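Local atomic coordinates of geranyltranstransferase (IspA) (Helicobacter pylori, PDB entry 3LLW), a protein that probably acts as a magnesium-dependent prenyltransferase of the FPP/GGPP synthase family, building isoprenoid chains in isoprene biosynthesis. Residues A[6-11]-A[290-295]; A[17-22]-A[48-53]. All blocks are in the same frame, centred on the assembly; numbering follows the deposited sequence.

In the fold
Both contacts use helix 6-23, so a single N-terminal helix packs at two places, against the far C-terminal helix and against a segment 26 residues on. Interaction 1 ties its first turns to helix 287-301, near the other end of the chain. Interaction 2 lies further along the helix and meets residues 48-53, the loop and first turn that begin helix 51-63. Their centres are 16 Å apart and their nearest atoms about 6 Å apart. In sequence, interaction 2 is nested within the long loop closed by interaction 1. The result is an all-helical body in which the chain's two terminal helices meet at the periphery, while the more buried contact joins helix 6-23 to the start of helix 51-63, whose first turn binds a sulfate.

Interaction 1. Residues A[6-11]-A[290-295]; sequences PNLSFY and QENLNA
The side-chain amide of N292 lies between three residues of segment 6-11. Over one of its faces sits the ring of Y11, whose plane is inclined by only 20° to the amide and whose CG is 4.0 Å from N292 ND2. The amide of N7 runs almost parallel to that of N292 but is stepped toward its other side, bringing N7 ND2 to 2.8 Å from N292 OD1. From the side on which Y11 sits, a methyl of L8 also reaches this oxygen, with L8 CD1 3.4 Å from N292 OD1. N292 ND2 is satisfied outside the pair by the carbonyl of A58, and Y11 OH by that of K54, so helix 51-63 holds the polar ends of both side chains.

N7 also donates a hydrogen bond to E291. Its ND2 meets the anti lone pair of E291 OE1 at 3.3 Å, with a moderately bent N-H...O angle of 150°, the oxygen standing somewhat out of the N7 amide plane. E291 arrives there as an extended chain sliding past N7, and OE1 has a further weak bond to S5 OG. One turn on, the contact becomes apolar: L8 packs against the small side chain of A295, with L8 CD1 3.6 Å from A295 CB.

The axis of segment 290-295 approaches that of 6-11 to 9.7 Å at a crossing angle of -56°. This is oblique helix-helix packing of an all-alpha prenyl synthase fold, with the N-terminal helix laid across the C-terminal one.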
ATOM      1  N   PRO A   6      -6.820 -18.929  32.780  1.00 60.41           N
ATOM      2  CA  PRO A   6      -5.841 -19.432  31.802  1.00 59.39           C
ATOM      3  C   PRO A   6      -5.906 -18.788  30.415  1.00 58.70           C
ATOM      4  O   PRO A   6      -4.864 -18.415  29.878  1.00 57.62           O
ATOM      5  CB  PRO A   6      -6.160 -20.927  31.721  1.00 59.65           C
ATOM      6  CG  PRO A   6      -6.795 -21.239  33.015  1.00 59.61           C
ATOM      7  CD  PRO A   6      -7.617 -20.038  33.333  1.00 58.56           C
ATOM      8  N   ASN A   7      -7.115 -18.654  29.872  1.00 52.44           N
ATOM      9  CA  ASN A   7      -7.366 -17.972  28.602  1.00 51.18           C
ATOM     10  C   ASN A   7      -6.778 -16.550  28.537  1.00 53.97           C
ATOM     11  O   ASN A   7      -6.096 -16.191  27.578  1.00 55.75           O
ATOM     12  CB  ASN A   7      -8.874 -17.915  28.377  1.00 49.29           C
ATOM     13  CG  ASN A   7      -9.260 -17.110  27.155  1.00 53.78           C
ATOM     14  OD1 ASN A   7      -8.991 -17.517  26.022  1.00 52.59           O
ATOM     15  ND2 ASN A   7      -9.929 -15.973  27.378  1.00 48.37           N
ATOM     16  N   LEU A   8      -7.041 -15.770  29.580  1.00 51.02           N
ATOM     17  CA  LEU A   8      -6.621 -14.386  29.672  1.00 51.27           C
ATOM     18  C   LEU A   8      -5.130 -14.282  29.949  1.00 57.65           C
ATOM     19  O   LEU A   8      -4.480 -13.295  29.577  1.00 61.93           O
ATOM     20  CB  LEU A   8      -7.393 -13.724  30.811  1.00 50.71           C
ATOM     21  CG  LEU A   8      -7.484 -12.206  30.808  1.00 54.79           C
ATOM     22  CD1 LEU A   8      -8.036 -11.729  29.478  1.00 49.98           C
ATOM     23  CD2 LEU A   8      -8.358 -11.737  31.955  1.00 51.07           C
ATOM     24  N   SER A   9      -4.598 -15.307  30.612  1.00 59.54           N
ATOM     25  CA  SER A   9      -3.184 -15.381  30.966  1.00 56.23           C
ATOM     26  C   SER A   9      -2.375 -15.738  29.732  1.00 53.13           C
ATOM     27  O   SER A   9      -1.268 -15.220  29.531  1.00 50.44           O
ATOM     28  CB  SER A   9      -2.962 -16.441  32.054  1.00 55.55           C
ATOM     29  OG  SER A   9      -1.714 -16.268  32.690  1.00 61.99           O
ATOM     30  N   PHE A  10      -2.942 -16.631  28.919  1.00 46.17           N
ATOM     31  CA  PHE A  10      -2.354 -17.050  27.653  1.00 50.22           C
ATOM     32  C   PHE A  10      -2.287 -15.874  26.671  1.00 51.06           C
ATOM     33  O   PHE A  10      -1.294 -15.703  25.961  1.00 53.29           O
ATOM     34  CB  PHE A  10      -3.171 -18.200  27.056  1.00 50.81           C
ATOM     35  CG  PHE A  10      -2.787 -18.555  25.652  1.00 56.10           C
ATOM     36  CD1 PHE A  10      -1.682 -19.361  25.408  1.00 61.92           C
ATOM     37  CD2 PHE A  10      -3.542 -18.102  24.573  1.00 55.63           C
ATOM     38  CE1 PHE A  10      -1.320 -19.699  24.103  1.00 66.52           C
ATOM     39  CE2 PHE A  10      -3.185 -18.431  23.266  1.00 60.15           C
ATOM     40  CZ  PHE A  10      -2.073 -19.230  23.031  1.00 55.47           C
ATOM     41  N   TYR A  11      -3.359 -15.084  26.643  1.00 52.06           N
ATOM     42  CA  TYR A  11      -3.470 -13.924  25.773  1.00 51.07           C
ATOM     43  C   TYR A  11      -2.470 -12.832  26.138  1.00 51.89           C
ATOM     44  O   TYR A  11      -1.797 -12.294  25.255  1.00 58.71           O
ATOM     45  CB  TYR A  11      -4.904 -13.384  25.771  1.00 50.12           C
ATOM     46  CG  TYR A  11      -5.026 -11.962  25.255  1.00 54.78           C
ATOM     47  CD1 TYR A  11      -4.690 -11.640  23.932  1.00 52.68           C
ATOM     48  CD2 TYR A  11      -5.481 -10.940  26.086  1.00 53.52           C
ATOM     49  CE1 TYR A  11      -4.789 -10.356  23.466  1.00 44.95           C
ATOM     50  CE2 TYR A  11      -5.600  -9.645  25.616  1.00 55.11           C
ATOM     51  CZ  TYR A  11      -5.248  -9.361  24.304  1.00 51.79           C
ATOM     52  OH  TYR A  11      -5.356  -8.079  23.832  1.00 50.92           O
ATOM     53  N   GLN A 290     -15.416 -12.547  24.998  1.00 46.71           N
ATOM     54  CA  GLN A 290     -15.913 -11.506  25.882  1.00 49.17           C
ATOM     55  C   GLN A 290     -14.872 -11.171  26.951  1.00 49.72           C
ATOM     56  O   GLN A 290     -14.691  -9.998  27.290  1.00 43.74           O
ATOM     57  CB  GLN A 290     -17.240 -11.926  26.514  1.00 51.52           C
ATOM     58  CG  GLN A 290     -18.025 -10.790  27.174  1.00 62.18           C
ATOM     59  CD  GLN A 290     -17.571 -10.486  28.602  1.00 72.87           C
ATOM     60  OE1 GLN A 290     -17.190 -11.389  29.357  1.00 72.94           O
ATOM     61  NE2 GLN A 290     -17.607  -9.205  28.972  1.00 77.38           N
ATOM     62  N   GLU A 291     -14.188 -12.204  27.447  1.00 46.64           N
ATOM     63  CA  GLU A 291     -13.232 -12.063  28.533  1.00 56.40           C
ATOM     64  C   GLU A 291     -11.996 -11.279  28.094  1.00 57.43           C
ATOM     65  O   GLU A 291     -11.559 -10.366  28.801  1.00 59.03           O
ATOM     66  CB  GLU A 291     -12.842 -13.440  29.063  1.00 53.28           C
ATOM     67  CG  GLU A 291     -12.035 -13.426  30.345  1.00 64.51           C
ATOM     68  CD  GLU A 291     -11.894 -14.811  30.975  1.00 70.33           C
ATOM     69  OE1 GLU A 291     -11.477 -15.768  30.273  1.00 70.74           O
ATOM     70  OE2 GLU A 291     -12.202 -14.936  32.184  1.00 85.72           O
ATOM     71  N   ASN A 292     -11.449 -11.634  26.929  1.00 55.70           N
ATOM     72  CA  ASN A 292     -10.297 -10.931  26.358  1.00 54.94           C
ATOM     73  C   ASN A 292     -10.604  -9.471  26.013  1.00 52.49           C
ATOM     74  O   ASN A 292      -9.836  -8.570  26.360  1.00 52.35           O
ATOM     75  CB  ASN A 292      -9.759 -11.671  25.124  1.00 54.07           C
ATOM     76  CG  ASN A 292      -9.083 -12.985  25.473  1.00 60.17           C
ATOM     77  OD1 ASN A 292      -9.040 -13.382  26.634  1.00 65.41           O
ATOM     78  ND2 ASN A 292      -8.552 -13.669  24.462  1.00 54.41           N
ATOM     79  N   LEU A 293     -11.733  -9.246  25.346  1.00 50.52           N
ATOM     80  CA  LEU A 293     -12.151  -7.898  24.998  1.00 55.67           C
ATOM     81  C   LEU A 293     -12.428  -7.034  26.222  1.00 58.52           C
ATOM     82  O   LEU A 293     -11.943  -5.907  26.301  1.00 62.76           O
ATOM     83  CB  LEU A 293     -13.345  -7.916  24.039  1.00 55.90           C
ATOM     84  CG  LEU A 293     -13.043  -8.418  22.617  1.00 54.87           C
ATOM     85  CD1 LEU A 293     -14.294  -8.407  21.770  1.00 44.75           C
ATOM     86  CD2 LEU A 293     -11.945  -7.595  21.963  1.00 51.04           C
ATOM     87  N   ASN A 294     -13.165  -7.589  27.185  1.00 60.60           N
ATOM     88  CA  ASN A 294     -13.472  -6.914  28.445  1.00 55.32           C
ATOM     89  C   ASN A 294     -12.211  -6.457  29.170  1.00 53.75           C
ATOM     90  O   ASN A 294     -12.146  -5.309  29.628  1.00 47.81           O
ATOM     91  CB  ASN A 294     -14.321  -7.831  29.334  1.00 62.71           C
ATOM     92  CG  ASN A 294     -14.768  -7.173  30.624  1.00 64.77           C
ATOM     93  OD1 ASN A 294     -14.311  -7.554  31.697  1.00 67.20           O
ATOM     94  ND2 ASN A 294     -15.679  -6.207  30.530  1.00 62.17           N
ATOM     95  N   ALA A 295     -11.212  -7.341  29.227  1.00 48.66           N
ATOM     96  CA  ALA A 295      -9.961  -7.057  29.930  1.00 57.60           C
ATOM     97  C   ALA A 295      -9.190  -5.926  29.275  1.00 63.89           C
ATOM     98  O   ALA A 295      -8.689  -5.032  29.961  1.00 64.21           O
ATOM     99  CB  ALA A 295      -9.104  -8.286  29.998  1.00 57.53           C
TER

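Interaction 2. Residues A[17-22]-A[48-53]; sequences RFESFL and GKRFRP. With SO4 (sulfate ion), chain F.
A bend at chi2 in both partners joins E19 to R50: the glutamate turns there at 59°, while the arginine is nearly eclipsed at 22°, curling its chain back over its own loop, so that the guanidinium lies over G48 CA with NE turned to E19. R50 belongs to the GKRFRP sequence, part of the glycine-lysine-arginine signature of trans-prenyltransferases, and occupies the N-cap position of helix 51-63.

The two chains cross at about a right angle. R50 NE donates to E19 OE1 at 3.0 Å in a nearly straight salt bridge, with an N-H...O angle of 171°. The carboxylate oxygen lies in the plane of the guanidinium, at its edge, and is met on its syn side. The far end of the arginine is held by E84, through a salt bridge to NH2, and by the carbonyl of V44. Two acids thus share the charge of this buried group, which probably keeps it ionised and fixes its rotation.

F18 adds an apolar contact: R50 CG touches the edge of its ring, and F18 CE2 lies 3.6 Å from P53 CB, which joins helix 6-23 to the first turn of helix 51-63.

That turn faces a sulfate, probably from the crystallisation liquor. R52 NH2 binds sulfate O2 at 2.8 Å, and F51 N makes a weak bond to O3. In relatives the lysine and the last arginine of this signature bind a substrate diphosphate, so the sulfate is consistent with a mimic of that group.

Beside the salt bridge, the R50 guanidinium is sandwiched: L22 CD1 sits 3.6 Å above its centre, and on the opposite face G48 CA lies 3.3 Å from the plane, displaced toward the rim.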
ATOM      1  N   ARG A  17       4.891 -11.740  23.666  1.00 44.57           N
ATOM      2  CA  ARG A  17       5.612 -12.472  22.637  1.00 48.47           C
ATOM      3  C   ARG A  17       5.483 -11.812  21.260  1.00 51.95           C
ATOM      4  O   ARG A  17       6.386 -11.947  20.425  1.00 54.84           O
ATOM      5  CB  ARG A  17       5.123 -13.920  22.559  1.00 49.26           C
ATOM      6  CG  ARG A  17       5.627 -14.842  23.654  1.00 52.74           C
ATOM      7  CD  ARG A  17       4.952 -16.206  23.521  1.00 61.16           C
ATOM      8  NE  ARG A  17       5.551 -17.210  24.397  1.00 74.77           N
ATOM      9  CZ  ARG A  17       5.251 -18.509  24.396  1.00 79.58           C
ATOM     10  NH1 ARG A  17       4.341 -19.003  23.553  1.00 74.83           N
ATOM     11  NH2 ARG A  17       5.867 -19.321  25.249  1.00 74.70           N
ATOM     12  N   PHE A  18       4.369 -11.121  21.006  1.00 48.05           N
ATOM     13  CA  PHE A  18       4.262 -10.371  19.762  1.00 47.27           C
ATOM     14  C   PHE A  18       5.256  -9.214  19.783  1.00 44.43           C
ATOM     15  O   PHE A  18       5.894  -8.927  18.766  1.00 43.41           O
ATOM     16  CB  PHE A  18       2.854  -9.833  19.480  1.00 43.12           C
ATOM     17  CG  PHE A  18       2.840  -8.738  18.429  1.00 44.29           C
ATOM     18  CD1 PHE A  18       2.983  -9.056  17.078  1.00 37.20           C
ATOM     19  CD2 PHE A  18       2.754  -7.389  18.801  1.00 47.11           C
ATOM     20  CE1 PHE A  18       3.004  -8.061  16.112  1.00 33.39           C
ATOM     21  CE2 PHE A  18       2.782  -6.368  17.836  1.00 44.57           C
ATOM     22  CZ  PHE A  18       2.900  -6.702  16.492  1.00 44.26           C
ATOM     23  N   GLU A  19       5.374  -8.557  20.933  1.00 42.22           N
ATOM     24  CA  GLU A  19       6.254  -7.394  21.066  1.00 49.99           C
ATOM     25  C   GLU A  19       7.718  -7.765  20.803  1.00 54.13           C
ATOM     26  O   GLU A  19       8.476  -6.980  20.232  1.00 59.64           O
ATOM     27  CB  GLU A  19       6.055  -6.721  22.432  1.00 47.36           C
ATOM     28  CG  GLU A  19       7.046  -5.576  22.779  1.00 62.15           C
ATOM     29  CD  GLU A  19       7.033  -4.400  21.786  1.00 67.51           C
ATOM     30  OE1 GLU A  19       6.016  -3.679  21.701  1.00 67.65           O
ATOM     31  OE2 GLU A  19       8.059  -4.181  21.107  1.00 71.92           O
ATOM     32  N   SER A  20       8.098  -8.981  21.178  1.00 55.66           N
ATOM     33  CA  SER A  20       9.469  -9.435  20.989  1.00 56.40           C
ATOM     34  C   SER A  20       9.747  -9.720  19.510  1.00 57.40           C
ATOM     35  O   SER A  20      10.792  -9.335  18.984  1.00 56.94           O
ATOM     36  CB  SER A  20       9.741 -10.668  21.848  1.00 58.86           C
ATOM     37  OG  SER A  20      11.126 -10.831  22.040  1.00 68.94           O
ATOM     38  N   PHE A  21       8.794 -10.384  18.857  1.00 47.73           N
ATOM     39  CA  PHE A  21       8.804 -10.626  17.413  1.00 46.47           C
ATOM     40  C   PHE A  21       9.008  -9.339  16.592  1.00 44.31           C
ATOM     41  O   PHE A  21       9.776  -9.324  15.633  1.00 45.40           O
ATOM     42  CB  PHE A  21       7.491 -11.320  17.029  1.00 44.26           C
ATOM     43  CG  PHE A  21       7.282 -11.509  15.553  1.00 48.74           C
ATOM     44  CD1 PHE A  21       7.646 -12.707  14.936  1.00 57.23           C
ATOM     45  CD2 PHE A  21       6.641 -10.529  14.786  1.00 43.83           C
ATOM     46  CE1 PHE A  21       7.423 -12.910  13.566  1.00 55.55           C
ATOM     47  CE2 PHE A  21       6.417 -10.720  13.421  1.00 51.39           C
ATOM     48  CZ  PHE A  21       6.805 -11.912  12.807  1.00 49.22           C
ATOM     49  N   LEU A  22       8.384  -8.272  17.005  1.00 41.95           N
ATOM     50  CA  LEU A  22       8.483  -7.032  16.313  1.00 44.52           C
ATOM     51  C   LEU A  22       9.859  -6.410  16.508  1.00 48.70           C
ATOM     52  O   LEU A  22      10.424  -5.859  15.610  1.00 50.04           O
ATOM     53  CB  LEU A  22       7.367  -6.126  16.788  1.00 30.77           C
ATOM     54  CG  LEU A  22       7.297  -4.678  16.384  1.00 48.06           C
ATOM     55  CD1 LEU A  22       5.951  -4.124  16.607  1.00 39.35           C
ATOM     56  CD2 LEU A  22       8.317  -3.857  17.069  1.00 35.85           C
ATOM     57  N   GLY A  48       4.640   2.551  19.901  1.00 71.70           N
ATOM     58  CA  GLY A  48       4.140   1.342  20.531  1.00 73.11           C
ATOM     59  C   GLY A  48       3.523   1.201  21.901  1.00 70.41           C
ATOM     60  O   GLY A  48       4.209   0.868  22.865  1.00 75.47           O
ATOM     61  N   LYS A  49       2.213   1.402  21.971  1.00 66.62           N
ATOM     62  CA  LYS A  49       1.411   0.747  22.993  1.00 62.36           C
ATOM     63  C   LYS A  49       0.773  -0.511  22.389  1.00 57.47           C
ATOM     64  O   LYS A  49       0.301  -1.378  23.123  1.00 57.41           O
ATOM     65  CB  LYS A  49       0.369   1.698  23.590  1.00 67.46           C
ATOM     66  CG  LYS A  49       0.791   2.321  24.924  1.00 77.46           C
ATOM     67  CD  LYS A  49       0.146   1.599  26.108  1.00 87.79           C
ATOM     68  CE  LYS A  49       1.149   1.313  27.221  1.00 91.27           C
ATOM     69  NZ  LYS A  49       2.049   0.164  26.874  1.00 88.23           N
ATOM     70  N   ARG A  50       0.788  -0.594  21.053  1.00 54.16           N
ATOM     71  CA  ARG A  50       0.364  -1.778  20.269  1.00 46.90           C
ATOM     72  C   ARG A  50      -1.131  -2.085  20.409  1.00 46.44           C
ATOM     73  O   ARG A  50      -1.536  -3.255  20.407  1.00 47.26           O
ATOM     74  CB  ARG A  50       1.193  -3.035  20.638  1.00 43.90           C
ATOM     75  CG  ARG A  50       2.540  -3.267  19.950  1.00 41.79           C
ATOM     76  CD  ARG A  50       3.195  -2.026  19.351  1.00 54.45           C
ATOM     77  NE  ARG A  50       4.642  -1.991  19.567  1.00 39.31           N
ATOM     78  CZ  ARG A  50       5.505  -1.304  18.827  1.00 48.58           C
ATOM     79  NH1 ARG A  50       6.797  -1.333  19.127  1.00 43.72           N
ATOM     80  NH2 ARG A  50       5.086  -0.586  17.787  1.00 46.09           N
ATOM     81  N   PHE A  51      -1.953  -1.044  20.517  1.00 43.48           N
ATOM     82  CA  PHE A  51      -3.376  -1.233  20.736  1.00 41.27           C
ATOM     83  C   PHE A  51      -4.029  -2.094  19.646  1.00 46.99           C
ATOM     84  O   PHE A  51      -4.809  -2.986  19.953  1.00 39.85           O
ATOM     85  CB  PHE A  51      -4.113   0.105  20.905  1.00 42.87           C
ATOM     86  CG  PHE A  51      -5.579  -0.049  21.259  1.00 61.22           C
ATOM     87  CD1 PHE A  51      -5.970  -0.770  22.393  1.00 65.68           C
ATOM     88  CD2 PHE A  51      -6.568   0.518  20.459  1.00 60.72           C
ATOM     89  CE1 PHE A  51      -7.320  -0.916  22.718  1.00 64.86           C
ATOM     90  CE2 PHE A  51      -7.918   0.384  20.781  1.00 60.13           C
ATOM     91  CZ  PHE A  51      -8.296  -0.339  21.906  1.00 59.03           C
ATOM     92  N   ARG A  52      -3.678  -1.845  18.387  1.00 43.62           N
ATOM     93  CA  ARG A  52      -4.297  -2.555  17.279  1.00 44.12           C
ATOM     94  C   ARG A  52      -3.900  -4.031  17.166  1.00 43.18           C
ATOM     95  O   ARG A  52      -4.794  -4.860  17.036  1.00 42.89           O
ATOM     96  CB  ARG A  52      -4.136  -1.796  15.952  1.00 40.77           C
ATOM     97  CG  ARG A  52      -4.944  -0.533  15.903  1.00 48.79           C
ATOM     98  CD  ARG A  52      -4.110   0.613  15.365  1.00 46.71           C
ATOM     99  NE  ARG A  52      -4.805   1.876  15.553  1.00 45.29           N
ATOM    100  CZ  ARG A  52      -4.526   2.747  16.516  1.00 57.80           C
ATOM    101  NH1 ARG A  52      -5.232   3.860  16.601  1.00 52.89           N
ATOM    102  NH2 ARG A  52      -3.532   2.520  17.379  1.00 52.82           N
ATOM    103  N   PRO A  53      -2.582  -4.365  17.204  1.00 41.38           N
ATOM    104  CA  PRO A  53      -2.271  -5.788  17.297  1.00 43.17           C
ATOM    105  C   PRO A  53      -2.860  -6.491  18.524  1.00 45.72           C
ATOM    106  O   PRO A  53      -3.305  -7.635  18.409  1.00 41.51           O
ATOM    107  CB  PRO A  53      -0.744  -5.818  17.343  1.00 40.00           C
ATOM    108  CG  PRO A  53      -0.314  -4.552  16.715  1.00 42.16           C
ATOM    109  CD  PRO A  53      -1.347  -3.557  17.111  1.00 43.52           C
TER
HETATM  110  S   SO4 F 311      -1.128   3.531  20.001  1.00106.09           S
HETATM  111  O1  SO4 F 311       0.058   4.171  19.405  1.00 96.07           O
HETATM  112  O2  SO4 F 311      -2.349   4.081  19.407  1.00 99.73           O
HETATM  113  O3  SO4 F 311      -1.098   2.075  19.811  1.00 79.54           O
HETATM  114  O4  SO4 F 311      -1.149   3.836  21.430  1.00105.47           O